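Local coordinates for proximal thread matrix protein 1 (Mytilus galloprovincialis, PDB 4CN9) that probably binds collagen in the mussel byssus and carries zinc ions, one of them in a MIDAS motif, at residues Ile338-Glu343 / His376-Glu382; Glu414-Phe418 / Asp432-Leu436. All coordinates share one frame; numbering follows the deposited sequence.

Contact 1. Residues Ile338-Glu343 / His376-Glu382; sequences IGDGLE and HKSPEHE
Gly339 and Pro379 illustrate how closely two helices of a von Willebrand factor type A domain can approach where one carries a glycine in its first turn: their CA atoms lie 4.3 Å apart. Helix 338-349 meets the start of helix 379-388 and the turn before it, where Ser378 is the N-cap and its OG accepts from His381 N. Backbone and apolar contacts come first. A side chain at Gly339 would collide with Lys377 O, so the glycine admits the turn. Lys377 CB lies 3.6 Å from Gly339 C, and Pro379 CB rests against Ile338 CG2 at 4.4 Å. Leu342 CB meets Glu382 CB at 3.8 Å, while Ile410 of helix 404-410 touches Leu342 and Pro379.

The charged contacts lie further out. A bend at chi2 (-75°) turns the outer half of Lys377 toward Glu343; the two chains cross at a slant, the lysine bringing CE and NZ to Glu343 OE2, with NZ 3.7 Å away, a long salt bridge. Glu343 and Glu382 run side by side, and Glu382 OE1, 3.6 Å from Glu343 CB, has its charge answered by Arg346. Shortening Glu343 to an alanine would probably leave Lys377 NZ without this carboxylate and set the outer part of the lysine free to turn.

One ordered water links side chain to backbone: it is hydrogen-bonded to Asp340 OD1 at 2.6 Å and accepts from Lys377 N at 3.1 Å.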
ATOM      1  N   ILE A 338      14.721  15.982  -5.671  1.00 15.26           N
ATOM      2  CA  ILE A 338      13.592  15.043  -5.605  1.00 15.25           C
ATOM      3  C   ILE A 338      12.438  15.702  -4.873  1.00 18.37           C
ATOM      4  O   ILE A 338      11.286  15.603  -5.303  1.00 16.81           O
ATOM      5  CB  ILE A 338      14.002  13.749  -4.872  1.00 17.52           C
ATOM      6  CG1 ILE A 338      15.131  13.039  -5.617  1.00 19.58           C
ATOM      7  CG2 ILE A 338      12.842  12.792  -4.730  1.00 18.62           C
ATOM      8  CD1 ILE A 338      15.808  11.968  -4.792  1.00 20.04           C
ATOM      9  N   GLY A 339      12.745  16.392  -3.772  1.00 16.20           N
ATOM     10  CA  GLY A 339      11.722  17.095  -3.018  1.00 17.43           C
ATOM     11  C   GLY A 339      10.955  18.133  -3.815  1.00 13.59           C
ATOM     12  O   GLY A 339       9.720  18.231  -3.732  1.00 15.78           O
ATOM     13  N   ASP A 340      11.680  18.927  -4.585  1.00 15.80           N
ATOM     14  CA  ASP A 340      11.055  19.963  -5.417  1.00 16.65           C
ATOM     15  C   ASP A 340      10.160  19.344  -6.496  1.00 16.33           C
ATOM     16  O   ASP A 340       9.070  19.855  -6.783  1.00 16.77           O
ATOM     17  CB  ASP A 340      12.130  20.818  -6.077  1.00 15.33           C
ATOM     18  CG  ASP A 340      12.802  21.768  -5.108  1.00 23.60           C
ATOM     19  OD1 ASP A 340      13.426  21.297  -4.127  1.00 23.28           O
ATOM     20  OD2 ASP A 340      12.700  22.995  -5.341  1.00 28.37           O
ATOM     21  N   GLY A 341      10.629  18.250  -7.096  1.00 15.74           N
ATOM     22  CA  GLY A 341       9.843  17.512  -8.081  1.00 16.13           C
ATOM     23  C   GLY A 341       8.486  17.085  -7.542  1.00 15.21           C
ATOM     24  O   GLY A 341       7.456  17.259  -8.189  1.00 14.05           O
ATOM     25  N   LEU A 342       8.494  16.509  -6.349  1.00 14.04           N
ATOM     26  CA  LEU A 342       7.264  16.072  -5.696  1.00 16.65           C
ATOM     27  C   LEU A 342       6.361  17.257  -5.316  1.00 17.48           C
ATOM     28  O   LEU A 342       5.142  17.193  -5.515  1.00 16.11           O
ATOM     29  CB  LEU A 342       7.596  15.240  -4.459  1.00 17.41           C
ATOM     30  CG  LEU A 342       8.202  13.856  -4.728  1.00 20.50           C
ATOM     31  CD1 LEU A 342       8.726  13.248  -3.460  1.00 17.52           C
ATOM     32  CD2 LEU A 342       7.192  12.918  -5.398  1.00 20.51           C
ATOM     33  N   GLU A 343       6.951  18.323  -4.763  1.00 15.91           N
ATOM     34  CA  GLU A 343       6.201  19.554  -4.467  1.00 17.86           C
ATOM     35  C   GLU A 343       5.515  20.105  -5.724  1.00 15.22           C
ATOM     36  O   GLU A 343       4.339  20.474  -5.710  1.00 18.29           O
ATOM     37  CB  GLU A 343       7.120  20.636  -3.868  1.00 17.71           C
ATOM     38  CG  GLU A 343       6.410  21.975  -3.605  1.00 22.24           C
ATOM     39  CD  GLU A 343       7.324  23.210  -3.767  1.00 34.08           C
ATOM     40  OE1 GLU A 343       8.284  23.203  -4.584  1.00 38.98           O
ATOM     41  OE2 GLU A 343       7.073  24.208  -3.071  1.00 29.90           O
ATOM     42  N   HIS A 376      16.455  20.952  -0.796  1.00 18.91           N
ATOM     43  CA  HIS A 376      15.693  22.190  -0.917  1.00 18.21           C
ATOM     44  C   HIS A 376      14.255  22.015  -0.401  1.00 20.65           C
ATOM     45  O   HIS A 376      13.705  22.899   0.251  1.00 22.26           O
ATOM     46  CB  HIS A 376      15.698  22.722  -2.346  1.00 22.20           C
ATOM     47  CG  HIS A 376      14.937  24.003  -2.491  1.00 24.96           C
ATOM     48  ND1 HIS A 376      15.351  25.184  -1.907  1.00 27.79           N
ATOM     49  CD2 HIS A 376      13.774  24.282  -3.119  1.00 18.95           C
ATOM     50  CE1 HIS A 376      14.475  26.136  -2.183  1.00 19.28           C
ATOM     51  NE2 HIS A 376      13.510  25.612  -2.913  1.00 29.06           N
ATOM     52  N   LYS A 377      13.674  20.851  -0.673  1.00 19.14           N
ATOM     53  CA  LYS A 377      12.405  20.434  -0.095  1.00 20.41           C
ATOM     54  C   LYS A 377      12.566  19.017   0.453  1.00 19.03           C
ATOM     55  O   LYS A 377      13.437  18.280   0.024  1.00 18.67           O
ATOM     56  CB  LYS A 377      11.290  20.455  -1.141  1.00 20.88           C
ATOM     57  CG  LYS A 377      10.901  21.834  -1.644  1.00 23.42           C
ATOM     58  CD  LYS A 377      10.087  22.607  -0.618  1.00 26.26           C
ATOM     59  CE  LYS A 377       9.845  24.030  -1.102  1.00 31.08           C
ATOM     60  NZ  LYS A 377       9.225  24.867  -0.076  1.00 33.93           N
ATOM     61  N   SER A 378      11.716  18.635   1.399  1.00 19.36           N
ATOM     62  CA  SER A 378      11.829  17.333   2.037  1.00 22.29           C
ATOM     63  C   SER A 378      11.019  16.273   1.261  1.00 21.11           C
ATOM     64  O   SER A 378       9.794  16.381   1.140  1.00 20.96           O
ATOM     65  CB  SER A 378      11.304  17.412   3.460  1.00 21.71           C
ATOM     66  OG  SER A 378      10.975  16.121   3.912  1.00 22.85           O
ATOM     67  N   PRO A 379      11.696  15.247   0.744  1.00 19.66           N
ATOM     68  CA  PRO A 379      10.940  14.207   0.021  1.00 21.35           C
ATOM     69  C   PRO A 379       9.918  13.505   0.927  1.00 21.95           C
ATOM     70  O   PRO A 379       8.803  13.184   0.474  1.00 19.15           O
ATOM     71  CB  PRO A 379      12.024  13.227  -0.430  1.00 20.58           C
ATOM     72  CG  PRO A 379      13.308  14.025  -0.403  1.00 20.11           C
ATOM     73  CD  PRO A 379      13.147  15.000   0.729  1.00 18.71           C
ATOM     74  N   GLU A 380      10.280  13.278   2.188  1.00 23.69           N
ATOM     75  CA  GLU A 380       9.376  12.629   3.134  1.00 25.88           C
ATOM     76  C   GLU A 380       8.104  13.456   3.325  1.00 24.57           C
ATOM     77  O   GLU A 380       6.994  12.928   3.264  1.00 20.33           O
ATOM     78  CB  GLU A 380      10.062  12.414   4.483  1.00 30.62           C
ATOM     79  CG  GLU A 380       9.121  11.973   5.614  1.00 40.81           C
ATOM     80  CD  GLU A 380       8.906  10.467   5.671  1.00 50.66           C
ATOM     81  OE1 GLU A 380       9.581   9.732   4.913  1.00 50.52           O
ATOM     82  OE2 GLU A 380       8.060  10.013   6.478  1.00 59.92           O
ATOM     83  N   HIS A 381       8.263  14.755   3.539  1.00 19.62           N
ATOM     84  CA  HIS A 381       7.107  15.615   3.757  1.00 20.27           C
ATOM     85  C   HIS A 381       6.225  15.775   2.502  1.00 20.57           C
ATOM     86  O   HIS A 381       4.995  15.700   2.585  1.00 16.72           O
ATOM     87  CB  HIS A 381       7.558  16.984   4.257  1.00 24.95           C
ATOM     88  CG  HIS A 381       6.429  17.919   4.557  1.00 28.53           C
ATOM     89  ND1 HIS A 381       6.207  19.077   3.844  1.00 32.24           N
ATOM     90  CD2 HIS A 381       5.443  17.855   5.484  1.00 30.58           C
ATOM     91  CE1 HIS A 381       5.137  19.688   4.320  1.00 29.10           C
ATOM     92  NE2 HIS A 381       4.659  18.971   5.319  1.00 27.56           N
ATOM     93  N   GLU A 382       6.845  16.004   1.347  1.00 19.67           N
ATOM     94  CA  GLU A 382       6.078  16.213   0.113  1.00 18.81           C
ATOM     95  C   GLU A 382       5.351  14.941  -0.305  1.00 16.39           C
ATOM     96  O   GLU A 382       4.229  14.990  -0.801  1.00 18.86           O
ATOM     97  CB  GLU A 382       6.971  16.717  -1.035  1.00 19.08           C
ATOM     98  CG  GLU A 382       7.693  18.029  -0.765  1.00 18.79           C
ATOM     99  CD  GLU A 382       6.759  19.206  -0.536  1.00 23.32           C
ATOM    100  OE1 GLU A 382       5.601  19.176  -1.002  1.00 25.38           O
ATOM    101  OE2 GLU A 382       7.196  20.165   0.129  1.00 29.83           O
TER
HETATM  102  O   HOH W   1      14.558  19.148  -3.126  1.00 17.29           O

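Contact 2. Residues Glu414-Phe418 / Asp432-Leu436; sequences EEYVF and DVVKL
The last strand of the central sheet in a von Willebrand factor type A domain is followed by a helix that folds back over it, and here Phe418 of strand 417-420 meets Val433 and Leu436 of helix 430-437. The strand forms one border of the six-stranded sheet and is bonded through its backbone to Ala395 and Gly397 of the neighbouring strand. With CG beside its backbone N (chi1 -61°), Phe418 reaches out to the helix. Val433 CG2 sits over one face of the ring, 3.9 Å from its centroid and 14° off the normal, a CH-pi contact. Leu436 points head-on at Phe418 and sets CD1 at the ring edge, near its plane, 3.7 Å from Phe418 CE1. Leu436 CD1 also lies 3.6 Å from Tyr416 CD1, and the second branch, Leu436 CD2, is 3.7 Å from Tyr416 CE1, so both ends of the leucine fork are engaged by the tyrosine. Asp432 touches Phe418 CE2 with its CB at 3.6 Å. Val394 of the adjacent strand meets both Phe418 and Leu436 and continues this apolar layer. Such contacts have little directionality, which implies that fit and burial of methyls and rings hold the helix on the sheet.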
ATOM      1  N   GLU A 414       7.254  -0.097   0.238  1.00 18.55           N
ATOM      2  CA  GLU A 414       8.555  -0.614  -0.180  1.00 18.89           C
ATOM      3  C   GLU A 414       8.427  -1.615  -1.320  1.00 23.21           C
ATOM      4  O   GLU A 414       9.369  -1.822  -2.080  1.00 21.57           O
ATOM      5  CB  GLU A 414       9.339  -1.210   1.010  1.00 24.92           C
ATOM      6  CG  GLU A 414      10.773  -1.558   0.647  1.00 31.28           C
ATOM      7  CD  GLU A 414      11.690  -1.762   1.860  1.00 38.03           C
ATOM      8  OE1 GLU A 414      11.307  -1.400   2.996  1.00 36.28           O
ATOM      9  OE2 GLU A 414      12.816  -2.270   1.654  1.00 41.94           O
ATOM     10  N   GLU A 415       7.248  -2.203  -1.484  1.00 18.98           N
ATOM     11  CA  GLU A 415       6.993  -3.035  -2.650  1.00 20.37           C
ATOM     12  C   GLU A 415       6.962  -2.227  -3.948  1.00 23.02           C
ATOM     13  O   GLU A 415       7.080  -2.801  -5.044  1.00 20.51           O
ATOM     14  CB  GLU A 415       5.672  -3.793  -2.481  1.00 28.15           C
ATOM     15  CG  GLU A 415       5.686  -4.756  -1.304  1.00 32.42           C
ATOM     16  CD  GLU A 415       6.557  -5.959  -1.571  1.00 39.57           C
ATOM     17  OE1 GLU A 415       6.795  -6.265  -2.760  1.00 45.35           O
ATOM     18  OE2 GLU A 415       7.013  -6.602  -0.601  1.00 43.94           O
ATOM     19  N   TYR A 416       6.808  -0.904  -3.830  1.00 16.48           N
ATOM     20  CA  TYR A 416       6.698  -0.025  -4.994  1.00 17.30           C
ATOM     21  C   TYR A 416       8.012   0.720  -5.231  1.00 14.60           C
ATOM     22  O   TYR A 416       8.034   1.738  -5.929  1.00 17.27           O
ATOM     23  CB  TYR A 416       5.581   1.011  -4.834  1.00 20.47           C
ATOM     24  CG  TYR A 416       4.193   0.474  -4.491  1.00 19.25           C
ATOM     25  CD1 TYR A 416       3.904  -0.892  -4.504  1.00 21.85           C
ATOM     26  CD2 TYR A 416       3.183   1.347  -4.135  1.00 19.11           C
ATOM     27  CE1 TYR A 416       2.628  -1.364  -4.171  1.00 20.82           C
ATOM     28  CE2 TYR A 416       1.908   0.889  -3.811  1.00 23.90           C
ATOM     29  CZ  TYR A 416       1.637  -0.460  -3.832  1.00 23.04           C
ATOM     30  OH  TYR A 416       0.378  -0.880  -3.472  1.00 26.29           O
ATOM     31  N   VAL A 417       9.081   0.198  -4.639  1.00 13.69           N
ATOM     32  CA  VAL A 417      10.447   0.688  -4.803  1.00 16.69           C
ATOM     33  C   VAL A 417      11.251  -0.248  -5.715  1.00 19.32           C
ATOM     34  O   VAL A 417      11.292  -1.457  -5.508  1.00 15.50           O
ATOM     35  CB  VAL A 417      11.179   0.754  -3.436  1.00 16.84           C
ATOM     36  CG1 VAL A 417      12.684   1.010  -3.613  1.00 17.75           C
ATOM     37  CG2 VAL A 417      10.570   1.799  -2.552  1.00 17.36           C
ATOM     38  N   PHE A 418      11.911   0.327  -6.715  1.00 20.33           N
ATOM     39  CA  PHE A 418      12.660  -0.444  -7.690  1.00 15.70           C
ATOM     40  C   PHE A 418      14.036   0.169  -7.862  1.00 19.75           C
ATOM     41  O   PHE A 418      14.182   1.397  -7.832  1.00 17.63           O
ATOM     42  CB  PHE A 418      11.944  -0.443  -9.040  1.00 18.84           C
ATOM     43  CG  PHE A 418      10.582  -1.048  -9.005  1.00 16.99           C
ATOM     44  CD1 PHE A 418       9.476  -0.280  -8.679  1.00 16.92           C
ATOM     45  CD2 PHE A 418      10.404  -2.394  -9.282  1.00 21.40           C
ATOM     46  CE1 PHE A 418       8.209  -0.845  -8.638  1.00 18.50           C
ATOM     47  CE2 PHE A 418       9.152  -2.964  -9.238  1.00 21.68           C
ATOM     48  CZ  PHE A 418       8.050  -2.194  -8.924  1.00 21.05           C
ATOM     49  N   ASP A 432       6.564  -4.954 -13.807  1.00 22.80           N
ATOM     50  CA  ASP A 432       6.168  -4.679 -12.438  1.00 25.23           C
ATOM     51  C   ASP A 432       5.747  -3.224 -12.279  1.00 18.68           C
ATOM     52  O   ASP A 432       4.782  -2.934 -11.575  1.00 21.01           O
ATOM     53  CB  ASP A 432       7.299  -5.018 -11.463  1.00 27.99           C
ATOM     54  CG  ASP A 432       7.465  -6.512 -11.259  1.00 36.98           C
ATOM     55  OD1 ASP A 432       6.494  -7.253 -11.514  1.00 35.86           O
ATOM     56  OD2 ASP A 432       8.563  -6.943 -10.835  1.00 41.36           O
ATOM     57  N   VAL A 433       6.443  -2.305 -12.934  1.00 20.32           N
ATOM     58  CA  VAL A 433       6.078  -0.890 -12.799  1.00 18.79           C
ATOM     59  C   VAL A 433       4.733  -0.609 -13.456  1.00 19.52           C
ATOM     60  O   VAL A 433       3.915   0.087 -12.887  1.00 20.23           O
ATOM     61  CB  VAL A 433       7.186   0.065 -13.300  1.00 19.60           C
ATOM     62  CG1 VAL A 433       6.680   1.497 -13.380  1.00 19.22           C
ATOM     63  CG2 VAL A 433       8.395  -0.021 -12.373  1.00 17.03           C
ATOM     64  N   VAL A 434       4.496  -1.182 -14.637  1.00 22.07           N
ATOM     65  CA  VAL A 434       3.210  -1.041 -15.329  1.00 20.34           C
ATOM     66  C   VAL A 434       2.026  -1.538 -14.485  1.00 19.85           C
ATOM     67  O   VAL A 434       0.976  -0.883 -14.443  1.00 19.10           O
ATOM     68  CB  VAL A 434       3.244  -1.753 -16.716  1.00 24.75           C
ATOM     69  CG1 VAL A 434       1.861  -1.878 -17.312  1.00 26.88           C
ATOM     70  CG2 VAL A 434       4.165  -0.993 -17.676  1.00 24.36           C
ATOM     71  N   LYS A 435       2.188  -2.681 -13.815  1.00 20.46           N
ATOM     72  CA  LYS A 435       1.121  -3.219 -12.976  1.00 23.65           C
ATOM     73  C   LYS A 435       0.751  -2.236 -11.882  1.00 22.93           C
ATOM     74  O   LYS A 435      -0.414  -2.133 -11.521  1.00 21.72           O
ATOM     75  CB  LYS A 435       1.509  -4.542 -12.307  1.00 25.90           C
ATOM     76  CG  LYS A 435       1.506  -5.762 -13.219  1.00 31.55           C
ATOM     77  CD  LYS A 435       1.873  -7.014 -12.416  1.00 37.67           C
ATOM     78  CE  LYS A 435       2.132  -8.221 -13.311  1.00 48.57           C
ATOM     79  NZ  LYS A 435       2.567  -9.416 -12.524  1.00 55.83           N
ATOM     80  N   LEU A 436       1.738  -1.525 -11.343  1.00 21.86           N
ATOM     81  CA  LEU A 436       1.449  -0.485 -10.357  1.00 17.55           C
ATOM     82  C   LEU A 436       0.869   0.775 -11.023  1.00 20.29           C
ATOM     83  O   LEU A 436      -0.086   1.355 -10.528  1.00 20.24           O
ATOM     84  CB  LEU A 436       2.712  -0.141  -9.562  1.00 20.21           C
ATOM     85  CG  LEU A 436       3.346  -1.324  -8.819  1.00 23.28           C
ATOM     86  CD1 LEU A 436       4.601  -0.905  -8.079  1.00 23.01           C
ATOM     87  CD2 LEU A 436       2.353  -1.948  -7.855  1.00 28.11           C
TER

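How the contacts relate
Both contacts belong to the second von Willebrand factor type A domain, yet they do not touch: their centres are 20 Å apart and their nearest atoms about 11 Å. Helix 404-410 bridges the gap, meeting Leu342 and Pro379 of contact 1 and Val417, which lies between Tyr416 and Phe418 of contact 2. Since Val417 faces that helix while Phe418 faces helix 430-437, the two helices lie on opposite sides of the sheet. Neither contact is at a zinc site; the MIDAS zinc held by Ser63, Ser65 and Asp174 is in the first domain. Contact 2 nevertheless borders that domain, since Glu415 OE2 is hydrogen-bonded to His188 there, and its helix leads into the strand bearing the zinc ligand His446.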